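Side-chain contacts in response regulator (PDB 3QYY), which probably makes cyclic di-GMP as a diguanylate cyclase, its GGDEF domain here holding the product, c-di-GMP, together with magnesium at the active site: residues E74-W79 and D84-W89; R67-L72 and D92-G97. All blocks are in the same frame, centred on the assembly; numbering follows the deposited sequence.

In the fold
Contacts 1 and 2 set successive parts of helix 62-77 against the two neighbouring strands of the GGDEF beta-hairpin, and their centres lie 7 Å apart. Contact 1 joins the C-terminal part of the helix to strand 85-90, at one edge of the sheet, while contact 2 joins its middle to strand 93-98. The hairpin is tied by probable hydrogen bonds from Gly87 N to Leu95 O and from Gly97 N to Trp85 O, each 2.8 Å. Contact 2 reaches the active site directly through Asp92 and Leu69; in contact 1, the side chain of Ile86 is about 12 Å from that of Asp92, and Trp89 hydrogen-bonds a second c-di-GMP, not the one that meets Leu69 and magnesium.

Contact 1: residues E74-W79 and D84-W89; sequences ESAYGW and DWIGRW. With C2E (9,9'-[(2R,3R,3aS,5S,7aR,9R,10R,10aS,12S,14aR)-3,5,10,12-tetrahydroxy-5,12-dioxidooctahydro-2H,7H-difuro[3,2-d:3',2'-j][1,3,7,9,2,8]tetraoxadiphosphacyclododecine-2,9-diyl]bis(2-amino-1,9-dihydro-6H-purin-6-one)), chain C.
Ile86 divides its two branches between two residues toward the C-terminal end of helix 62-77. Its CD1 methyl meets CB of Ala76 at 3.5 Å, while CG2 lies over one face of the Tyr77 ring, a CH-pi contact 4.0 Å from the centroid and 22° off the ring normal. The methyl is displaced toward the rim on the phenolic side, CZ of Tyr77 being nearest to Ile86 CG2 at 3.7 Å. The fork follows from the torsion of Ile86: CG1 is anti to the backbone N (chi1 179°) and carries CD1 to Ala76, leaving CG2 between N and the carbonyl carbon, facing the tyrosine.

Beyond this methyl the phenol is linked to the strand backbone through a water, which donates to Tyr77 OH at 3.0 Å and accepts from the amide N of Ile86 at 3.0 Å, a polar bridge beside the apolar contact. Tyr77 OH is also hydrogen-bonded to Glu18 O, which ties the ring to the loop before helix 22-38.

At the other end of the strand, Trp89 turns its indole edge to the ligand: NE1 donates to O1P of c-di-GMP in the ring plane, at 2.8 Å and nearly straight (169°), a ligand also held by Asp66 and Arg88 of the second subunit. Tyr145 stacks on this indole, and Arg88 NH2 is hydrogen-bonded to O61 of another c-di-GMP. The arrangement is the helix-on-sheet packing of a GGDEF domain, where an edge strand leads from a hydrophobic seam into the c-di-GMP pocket beside the GGDEF motif.

Contact 2: residues R67-L72 and D92-G97; sequences RVLVRL and DEFLIG. With MG (magnesium ion), chain I; C2E (9,9'-[(2R,3R,3aS,5S,7aR,9R,10R,10aS,12S,14aR)-3,5,10,12-tetrahydroxy-5,12-dioxidooctahydro-2H,7H-difuro[3,2-d:3',2'-j][1,3,7,9,2,8]tetraoxadiphosphacyclododecine-2,9-diyl]bis(2-amino-1,9-dihydro-6H-purin-6-one)), chain F.
Leu69 and Leu72, one turn apart on helix 62-77, meet Phe94 from different directions. Leu72 holds CD2 almost centrally over one ring face, 4.2 Å from the centroid and only 4° off the normal, a CH-pi contact. Leu69 comes instead to the rim: its CD2 lies in the ring plane, 3.7 Å from CE2 of Phe94. The aromatic side chain is thus met on a face and at an edge by two leucines. With CG anti to the carbonyl carbon (chi1 -64°), Phe94 extends its ring from the strand toward the helix.

Leu69 also serves the ligand. While one of its methyls packs on the phenyl ring, the other, Leu69 CD1, touches a guanine of c-di-GMP, 3.5 Å from C61 of the ligand, so one leucine joins the apolar interior to the base pocket.

Two residues before Phe94, Asp92 directs its carboxylate away from the helix to the magnesium ion. Asp92 OD2 binds the magnesium ion at 2.1 Å, and O11 of a c-di-GMP phosphate also coordinates it. Three waters and Asp49 complete the shell. The second carboxylate oxygen is used too: Asp92 OD1 accepts from a metal-bound water at 2.6 Å, and another such water donates to Glu93 OE1 at 2.7 Å. Both acids thus probably help orient the metal-bound waters.

Further out, Leu53 of helix 53-60 packs against both Leu69 and Asp92. Backbone bonds from Asp92 to Met50 and from Phe94 to Leu48 fix this strand against strand 44-50, which brings Asp49 to the same metal. Residues 90-94 are the GGDEF motif itself, at the hairpin turn of the diguanylate cyclase active site, occupied here by c-di-GMP and magnesium.

Contact 1: residues E74-W79 and D84-W89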
loop_
_atom_site.group_PDB
_atom_site.type_symbol
_atom_site.label_atom_id
_atom_site.label_comp_id
_atom_site.label_asym_id
_atom_site.label_seq_id
_atom_site.Cartn_x
_atom_site.Cartn_y
_atom_site.Cartn_z
ATOM N N GLU B 74 -13.092 -15.327 -4.234
ATOM C CA GLU B 74 -13.934 -16.471 -4.568
ATOM C C GLU B 74 -14.152 -17.345 -3.331
ATOM O O GLU B 74 -15.281 -17.717 -3.017
ATOM C CB GLU B 74 -13.286 -17.311 -5.673
ATOM C CG GLU B 74 -14.179 -18.414 -6.212
ATOM C CD GLU B 74 -13.452 -19.351 -7.161
ATOM O OE1 GLU B 74 -14.129 -20.169 -7.820
ATOM O OE2 GLU B 74 -12.206 -19.276 -7.242
ATOM N N SER B 75 -13.070 -17.664 -2.632
ATOM C CA SER B 75 -13.160 -18.500 -1.440
ATOM C C SER B 75 -13.938 -17.817 -0.317
ATOM O O SER B 75 -14.610 -18.482 0.474
ATOM C CB SER B 75 -11.760 -18.888 -0.954
ATOM O OG SER B 75 -10.971 -17.747 -0.663
ATOM N N ALA B 76 -13.850 -16.492 -0.248
ATOM C CA ALA B 76 -14.567 -15.741 0.776
ATOM C C ALA B 76 -16.071 -15.912 0.570
ATOM O O ALA B 76 -16.808 -16.209 1.513
ATOM C CB ALA B 76 -14.192 -14.266 0.707
ATOM N N TYR B 77 -16.523 -15.719 -0.666
ATOM C CA TYR B 77 -17.939 -15.866 -0.985
ATOM C C TYR B 77 -18.413 -17.279 -0.645
ATOM O O TYR B 77 -19.614 -17.541 -0.566
ATOM C CB TYR B 77 -18.191 -15.579 -2.471
ATOM C CG TYR B 77 -18.305 -14.109 -2.809
ATOM C CD1 TYR B 77 -19.285 -13.314 -2.215
ATOM C CD2 TYR B 77 -17.448 -13.515 -3.736
ATOM C CE1 TYR B 77 -19.413 -11.964 -2.538
ATOM C CE2 TYR B 77 -17.567 -12.164 -4.066
ATOM C CZ TYR B 77 -18.551 -11.396 -3.465
ATOM O OH TYR B 77 -18.681 -10.068 -3.794
ATOM N N GLY B 78 -17.459 -18.179 -0.433
ATOM C CA GLY B 78 -17.787 -19.554 -0.102
ATOM C C GLY B 78 -18.268 -19.763 1.323
ATOM O O GLY B 78 -18.822 -20.817 1.641
ATOM N N TRP B 79 -18.054 -18.780 2.192
ATOM C CA TRP B 79 -18.499 -18.908 3.576
ATOM C C TRP B 79 -19.290 -17.702 4.068
ATOM O O TRP B 79 -20.010 -17.786 5.066
ATOM C CB TRP B 79 -17.310 -19.170 4.519
ATOM C CG TRP B 79 -16.237 -18.105 4.551
ATOM C CD1 TRP B 79 -15.045 -18.120 3.879
ATOM C CD2 TRP B 79 -16.232 -16.909 5.347
ATOM N NE1 TRP B 79 -14.297 -17.014 4.211
ATOM C CE2 TRP B 79 -15.000 -16.254 5.110
ATOM C CE3 TRP B 79 -17.145 -16.329 6.238
ATOM C CZ2 TRP B 79 -14.658 -15.046 5.733
ATOM C CZ3 TRP B 79 -16.806 -15.125 6.859
ATOM C CH2 TRP B 79 -15.571 -14.500 6.602
ATOM N N ASP B 84 -23.571 -10.661 4.654
ATOM C CA ASP B 84 -22.173 -10.304 4.855
ATOM C C ASP B 84 -21.614 -9.780 3.533
ATOM O O ASP B 84 -22.295 -9.806 2.507
ATOM C CB ASP B 84 -21.392 -11.531 5.319
ATOM C CG ASP B 84 -21.946 -12.124 6.610
ATOM O OD1 ASP B 84 -21.610 -13.282 6.922
ATOM O OD2 ASP B 84 -22.708 -11.431 7.317
ATOM N N TRP B 85 -20.378 -9.298 3.545
ATOM C CA TRP B 85 -19.806 -8.786 2.311
ATOM C C TRP B 85 -18.295 -8.708 2.315
ATOM O O TRP B 85 -17.662 -8.707 3.369
ATOM C CB TRP B 85 -20.374 -7.398 1.999
ATOM C CG TRP B 85 -20.216 -6.393 3.114
ATOM C CD1 TRP B 85 -21.125 -6.100 4.089
ATOM C CD2 TRP B 85 -19.082 -5.549 3.354
ATOM N NE1 TRP B 85 -20.630 -5.121 4.921
ATOM C CE2 TRP B 85 -19.378 -4.765 4.492
ATOM C CE3 TRP B 85 -17.843 -5.378 2.717
ATOM C CZ2 TRP B 85 -18.479 -3.818 5.009
ATOM C CZ3 TRP B 85 -16.948 -4.438 3.232
ATOM C CH2 TRP B 85 -17.274 -3.670 4.367
ATOM N N ILE B 86 -17.722 -8.666 1.115
ATOM C CA ILE B 86 -16.283 -8.528 0.968
ATOM C C ILE B 86 -16.035 -7.464 -0.095
ATOM O O ILE B 86 -16.663 -7.458 -1.159
ATOM C CB ILE B 86 -15.598 -9.861 0.569
ATOM C CG1 ILE B 86 -14.091 -9.632 0.404
ATOM C CG2 ILE B 86 -16.220 -10.419 -0.718
ATOM C CD1 ILE B 86 -13.266 -10.911 0.312
ATOM N N GLY B 87 -15.142 -6.534 0.218
ATOM C CA GLY B 87 -14.829 -5.479 -0.720
ATOM C C GLY B 87 -13.334 -5.318 -0.879
ATOM O O GLY B 87 -12.558 -5.737 -0.020
ATOM N N ARG B 88 -12.932 -4.710 -1.986
ATOM C CA ARG B 88 -11.526 -4.469 -2.262
ATOM C C ARG B 88 -11.286 -2.973 -2.061
ATOM O O ARG B 88 -11.800 -2.144 -2.815
ATOM C CB ARG B 88 -11.200 -4.873 -3.703
ATOM C CG ARG B 88 -9.719 -4.846 -4.045
ATOM C CD ARG B 88 -9.475 -5.252 -5.493
ATOM N NE ARG B 88 -8.056 -5.194 -5.830
ATOM C CZ ARG B 88 -7.562 -5.361 -7.052
ATOM N NH1 ARG B 88 -8.374 -5.605 -8.074
ATOM N NH2 ARG B 88 -6.253 -5.278 -7.249
ATOM N N TRP B 89 -10.529 -2.629 -1.025
ATOM C CA TRP B 89 -10.233 -1.231 -0.741
ATOM C C TRP B 89 -9.402 -0.695 -1.904
ATOM O O TRP B 89 -9.566 0.449 -2.344
ATOM C CB TRP B 89 -9.439 -1.132 0.567
ATOM C CG TRP B 89 -9.421 0.231 1.186
ATOM C CD1 TRP B 89 -8.320 0.997 1.450
ATOM C CD2 TRP B 89 -10.548 0.960 1.694
ATOM N NE1 TRP B 89 -8.689 2.153 2.099
ATOM C CE2 TRP B 89 -10.050 2.155 2.263
ATOM C CE3 TRP B 89 -11.930 0.716 1.728
ATOM C CZ2 TRP B 89 -10.886 3.108 2.862
ATOM C CZ3 TRP B 89 -12.763 1.666 2.326
ATOM C CH2 TRP B 89 -12.234 2.847 2.884
HETATM P P1 C2E C . -5.888 4.459 1.961
HETATM O O2P C2E C . -6.574 5.354 0.966
HETATM O O1P C2E C . -6.763 3.896 3.045
HETATM O "O5'" C2E C . -5.219 3.214 1.252
HETATM C "C5'" C2E C . -4.516 2.231 2.038
HETATM C "C4'" C2E C . -3.971 1.198 1.057
HETATM O "O4'" C2E C . -4.933 0.584 0.218
HETATM C "C3'" C2E C . -2.938 1.806 0.111
HETATM O "O3'" C2E C . -1.654 1.874 0.733
HETATM C "C2'" C2E C . -3.035 0.881 -1.061
HETATM O "O2'" C2E C . -2.104 -0.196 -0.864
HETATM C "C1'" C2E C . -4.463 0.361 -1.109
HETATM N N9 C2E C . -5.273 1.159 -2.066
HETATM C C8 C2E C . -6.283 2.002 -1.761
HETATM N N7 C2E C . -6.818 2.556 -2.868
HETATM C C5 C2E C . -6.158 2.066 -3.911
HETATM C C6 C2E C . -6.225 2.226 -5.387
HETATM O O6 C2E C . -7.078 2.988 -5.905
HETATM N N1 C2E C . -5.352 1.527 -6.156
HETATM C C2 C2E C . -4.422 0.690 -5.623
HETATM N N2 C2E C . -3.586 0.025 -6.443
HETATM N N3 C2E C . -4.304 0.497 -4.261
HETATM C C4 C2E C . -5.131 1.148 -3.383
HETATM P P11 C2E C . -0.780 3.140 0.262
HETATM O O21 C2E C . -0.640 3.148 -1.225
HETATM O O11 C2E C . 0.517 2.982 0.976
HETATM O O5A C2E C . -1.475 4.473 0.737
HETATM C C5A C2E C . -1.681 4.666 2.137
HETATM C C4A C2E C . -2.382 5.968 2.377
HETATM O O4A C2E C . -1.731 7.117 1.771
HETATM C C3A C2E C . -3.820 6.002 1.859
HETATM O O3A C2E C . -4.740 5.315 2.731
HETATM C C2A C2E C . -4.054 7.479 1.774
HETATM O O2A C2E C . -4.531 7.945 3.048
HETATM C C1A C2E C . -2.714 8.097 1.413
HETATM N N91 C2E C . -2.687 8.460 -0.022
HETATM C C81 C2E C . -2.313 7.699 -1.081
HETATM N N71 C2E C . -2.429 8.391 -2.240
HETATM C C51 C2E C . -2.885 9.617 -1.930
HETATM C C61 C2E C . -3.239 10.865 -2.661
HETATM O O61 C2E C . -3.135 10.949 -3.898
HETATM N N11 C2E C . -3.685 11.933 -1.944
HETATM C C21 C2E C . -3.817 11.899 -0.581
HETATM N N21 C2E C . -4.268 12.999 0.072
HETATM N N31 C2E C . -3.508 10.783 0.144
HETATM C C41 C2E C . -3.048 9.642 -0.472
HETATM O O HOH W 1 -19.545 -8.687 -1.307
#

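Contact 2: residues R67-L72 and D92-G97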
loop_
_atom_site.group_PDB
_atom_site.type_symbol
_atom_site.label_atom_id
_atom_site.label_comp_id
_atom_site.label_asym_id
_atom_site.label_seq_id
_atom_site.Cartn_x
_atom_site.Cartn_y
_atom_site.Cartn_z
ATOM N N ARG B 67 -4.920 -13.943 -10.465
ATOM C CA ARG B 67 -5.636 -15.159 -10.103
ATOM C C ARG B 67 -5.641 -15.351 -8.585
ATOM O O ARG B 67 -6.612 -15.862 -8.029
ATOM C CB ARG B 67 -5.011 -16.373 -10.811
ATOM C CG ARG B 67 -5.818 -17.674 -10.693
ATOM C CD ARG B 67 -7.254 -17.536 -11.230
ATOM N NE ARG B 67 -7.343 -17.348 -12.681
ATOM C CZ ARG B 67 -7.052 -18.284 -13.582
ATOM N NH1 ARG B 67 -6.645 -19.488 -13.189
ATOM N NH2 ARG B 67 -7.182 -18.027 -14.878
ATOM N N VAL B 68 -4.563 -14.942 -7.915
ATOM C CA VAL B 68 -4.498 -15.061 -6.460
ATOM C C VAL B 68 -5.590 -14.195 -5.828
ATOM O O VAL B 68 -6.295 -14.636 -4.923
ATOM C CB VAL B 68 -3.131 -14.598 -5.895
ATOM C CG1 VAL B 68 -3.142 -14.691 -4.377
ATOM C CG2 VAL B 68 -2.009 -15.455 -6.460
ATOM N N LEU B 69 -5.727 -12.960 -6.306
ATOM C CA LEU B 69 -6.743 -12.054 -5.774
ATOM C C LEU B 69 -8.143 -12.573 -6.080
ATOM O O LEU B 69 -9.060 -12.438 -5.268
ATOM C CB LEU B 69 -6.575 -10.654 -6.366
ATOM C CG LEU B 69 -5.301 -9.899 -5.973
ATOM C CD1 LEU B 69 -5.219 -8.607 -6.770
ATOM C CD2 LEU B 69 -5.305 -9.605 -4.485
ATOM N N VAL B 70 -8.307 -13.163 -7.261
ATOM C CA VAL B 70 -9.594 -13.712 -7.655
ATOM C C VAL B 70 -9.981 -14.884 -6.751
ATOM O O VAL B 70 -11.125 -14.972 -6.306
ATOM C CB VAL B 70 -9.576 -14.179 -9.130
ATOM C CG1 VAL B 70 -10.833 -14.985 -9.445
ATOM C CG2 VAL B 70 -9.502 -12.965 -10.047
ATOM N N ARG B 71 -9.026 -15.767 -6.468
ATOM C CA ARG B 71 -9.290 -16.924 -5.614
ATOM C C ARG B 71 -9.596 -16.498 -4.180
ATOM O O ARG B 71 -10.437 -17.102 -3.511
ATOM C CB ARG B 71 -8.095 -17.887 -5.614
ATOM C CG ARG B 71 -6.859 -17.350 -4.915
ATOM C CD ARG B 71 -5.793 -18.424 -4.684
ATOM N NE ARG B 71 -6.243 -19.471 -3.769
ATOM C CZ ARG B 71 -6.958 -20.533 -4.130
ATOM N NH1 ARG B 71 -7.307 -20.704 -5.399
ATOM N NH2 ARG B 71 -7.329 -21.424 -3.220
ATOM N N LEU B 72 -8.911 -15.460 -3.707
ATOM C CA LEU B 72 -9.132 -14.969 -2.350
ATOM C C LEU B 72 -10.594 -14.580 -2.166
ATOM O O LEU B 72 -11.248 -15.011 -1.214
ATOM C CB LEU B 72 -8.228 -13.763 -2.069
ATOM C CG LEU B 72 -8.327 -13.079 -0.698
ATOM C CD1 LEU B 72 -7.058 -12.287 -0.436
ATOM C CD2 LEU B 72 -9.547 -12.167 -0.639
ATOM N N ASP B 92 -3.925 -4.799 -2.892
ATOM C CA ASP B 92 -4.106 -6.107 -2.267
ATOM C C ASP B 92 -4.738 -5.974 -0.878
ATOM O O ASP B 92 -4.550 -6.827 -0.008
ATOM C CB ASP B 92 -2.768 -6.849 -2.176
ATOM C CG ASP B 92 -1.758 -6.151 -1.283
ATOM O OD1 ASP B 92 -0.650 -6.701 -1.125
ATOM O OD2 ASP B 92 -2.058 -5.066 -0.741
ATOM N N GLU B 93 -5.505 -4.902 -0.687
ATOM C CA GLU B 93 -6.164 -4.637 0.593
ATOM C C GLU B 93 -7.672 -4.860 0.469
ATOM O O GLU B 93 -8.302 -4.381 -0.476
ATOM C CB GLU B 93 -5.865 -3.197 1.034
ATOM C CG GLU B 93 -6.207 -2.903 2.486
ATOM C CD GLU B 93 -5.380 -1.756 3.046
ATOM O OE1 GLU B 93 -4.139 -1.794 2.894
ATOM O OE2 GLU B 93 -5.962 -0.823 3.638
ATOM N N PHE B 94 -8.240 -5.593 1.423
ATOM C CA PHE B 94 -9.668 -5.915 1.405
ATOM C C PHE B 94 -10.359 -5.662 2.743
ATOM O O PHE B 94 -9.716 -5.624 3.791
ATOM C CB PHE B 94 -9.864 -7.397 1.056
ATOM C CG PHE B 94 -9.406 -7.766 -0.325
ATOM C CD1 PHE B 94 -10.305 -7.786 -1.385
ATOM C CD2 PHE B 94 -8.069 -8.065 -0.570
ATOM C CE1 PHE B 94 -9.882 -8.095 -2.676
ATOM C CE2 PHE B 94 -7.632 -8.374 -1.859
ATOM C CZ PHE B 94 -8.543 -8.389 -2.914
ATOM N N LEU B 95 -11.676 -5.495 2.685
ATOM C CA LEU B 95 -12.495 -5.314 3.878
ATOM C C LEU B 95 -13.565 -6.398 3.835
ATOM O O LEU B 95 -14.081 -6.728 2.765
ATOM C CB LEU B 95 -13.207 -3.956 3.894
ATOM C CG LEU B 95 -12.453 -2.623 3.819
ATOM C CD1 LEU B 95 -13.315 -1.562 4.505
ATOM C CD2 LEU B 95 -11.102 -2.711 4.480
ATOM N N ILE B 96 -13.893 -6.954 4.995
ATOM C CA ILE B 96 -14.928 -7.970 5.079
ATOM C C ILE B 96 -15.879 -7.581 6.203
ATOM O O ILE B 96 -15.447 -7.272 7.318
ATOM C CB ILE B 96 -14.339 -9.381 5.360
ATOM C CG1 ILE B 96 -13.504 -9.849 4.158
ATOM C CG2 ILE B 96 -15.469 -10.370 5.633
ATOM C CD1 ILE B 96 -12.967 -11.282 4.277
ATOM N N GLY B 97 -17.171 -7.568 5.887
ATOM C CA GLY B 97 -18.179 -7.235 6.874
ATOM C C GLY B 97 -18.961 -8.495 7.202
ATOM O O GLY B 97 -19.487 -9.154 6.302
HETATM MG MG MG I . -1.125 -3.930 0.693
HETATM P P1 C2E F . 3.567 -2.928 -6.398
HETATM O O2P C2E F . 2.883 -2.980 -7.742
HETATM O O1P C2E F . 5.055 -2.747 -6.439
HETATM O "O5'" C2E F . 2.993 -1.755 -5.516
HETATM C "C5'" C2E F . 3.514 -1.540 -4.188
HETATM C "C4'" C2E F . 2.739 -0.376 -3.590
HETATM O "O4'" C2E F . 2.716 0.801 -4.371
HETATM C "C3'" C2E F . 1.277 -0.728 -3.348
HETATM O "O3'" C2E F . 1.113 -1.470 -2.129
HETATM C "C2'" C2E F . 0.651 0.634 -3.371
HETATM O "O2'" C2E F . 0.679 1.169 -2.037
HETATM C "C1'" C2E F . 1.474 1.490 -4.325
HETATM N N9 C2E F . 0.862 1.475 -5.672
HETATM C C8 C2E F . 1.356 0.880 -6.783
HETATM N N7 C2E F . 0.550 1.072 -7.846
HETATM C C5 C2E F . -0.478 1.804 -7.425
HETATM C C6 C2E F . -1.698 2.383 -8.043
HETATM O O6 C2E F . -1.935 2.209 -9.265
HETATM N N1 C2E F . -2.538 3.106 -7.262
HETATM C C2 C2E F . -2.302 3.317 -5.936
HETATM N N2 C2E F . -3.173 4.046 -5.215
HETATM N N3 C2E F . -1.192 2.809 -5.301
HETATM C C4 C2E F . -0.271 2.063 -5.989
HETATM P P11 C2E F . -0.076 -2.554 -2.196
HETATM O O21 C2E F . -1.348 -1.879 -2.584
HETATM O O11 C2E F . -0.109 -3.153 -0.835
HETATM O O5A C2E F . 0.281 -3.671 -3.257
HETATM C C5A C2E F . 1.453 -4.459 -3.053
HETATM C C4A C2E F . 1.634 -5.418 -4.195
HETATM O O4A C2E F . 0.484 -6.268 -4.464
HETATM C C3A C2E F . 1.945 -4.720 -5.515
HETATM O O3A C2E F . 3.331 -4.324 -5.609
HETATM C C2A C2E F . 1.550 -5.767 -6.507
HETATM O O2A C2E F . 2.690 -6.612 -6.749
HETATM C C1A C2E F . 0.402 -6.540 -5.876
HETATM N N91 C2E F . -0.898 -6.130 -6.477
HETATM C C81 C2E F . -1.751 -5.155 -6.070
HETATM N N71 C2E F . -2.838 -5.083 -6.875
HETATM C C51 C2E F . -2.696 -6.024 -7.821
HETATM C C61 C2E F . -3.466 -6.516 -8.999
HETATM O O61 C2E F . -4.567 -6.017 -9.325
HETATM N N11 C2E F . -2.946 -7.534 -9.728
HETATM C C21 C2E F . -1.744 -8.126 -9.425
HETATM N N21 C2E F . -1.289 -9.137 -10.204
HETATM N N31 C2E F . -0.993 -7.726 -8.361
HETATM C C41 C2E F . -1.413 -6.702 -7.544
HETATM O O HOH W 2 0.445 -5.470 0.826
HETATM O O HOH W 3 -2.538 -2.470 0.819
HETATM O O HOH W 4 0.108 -2.754 2.144
#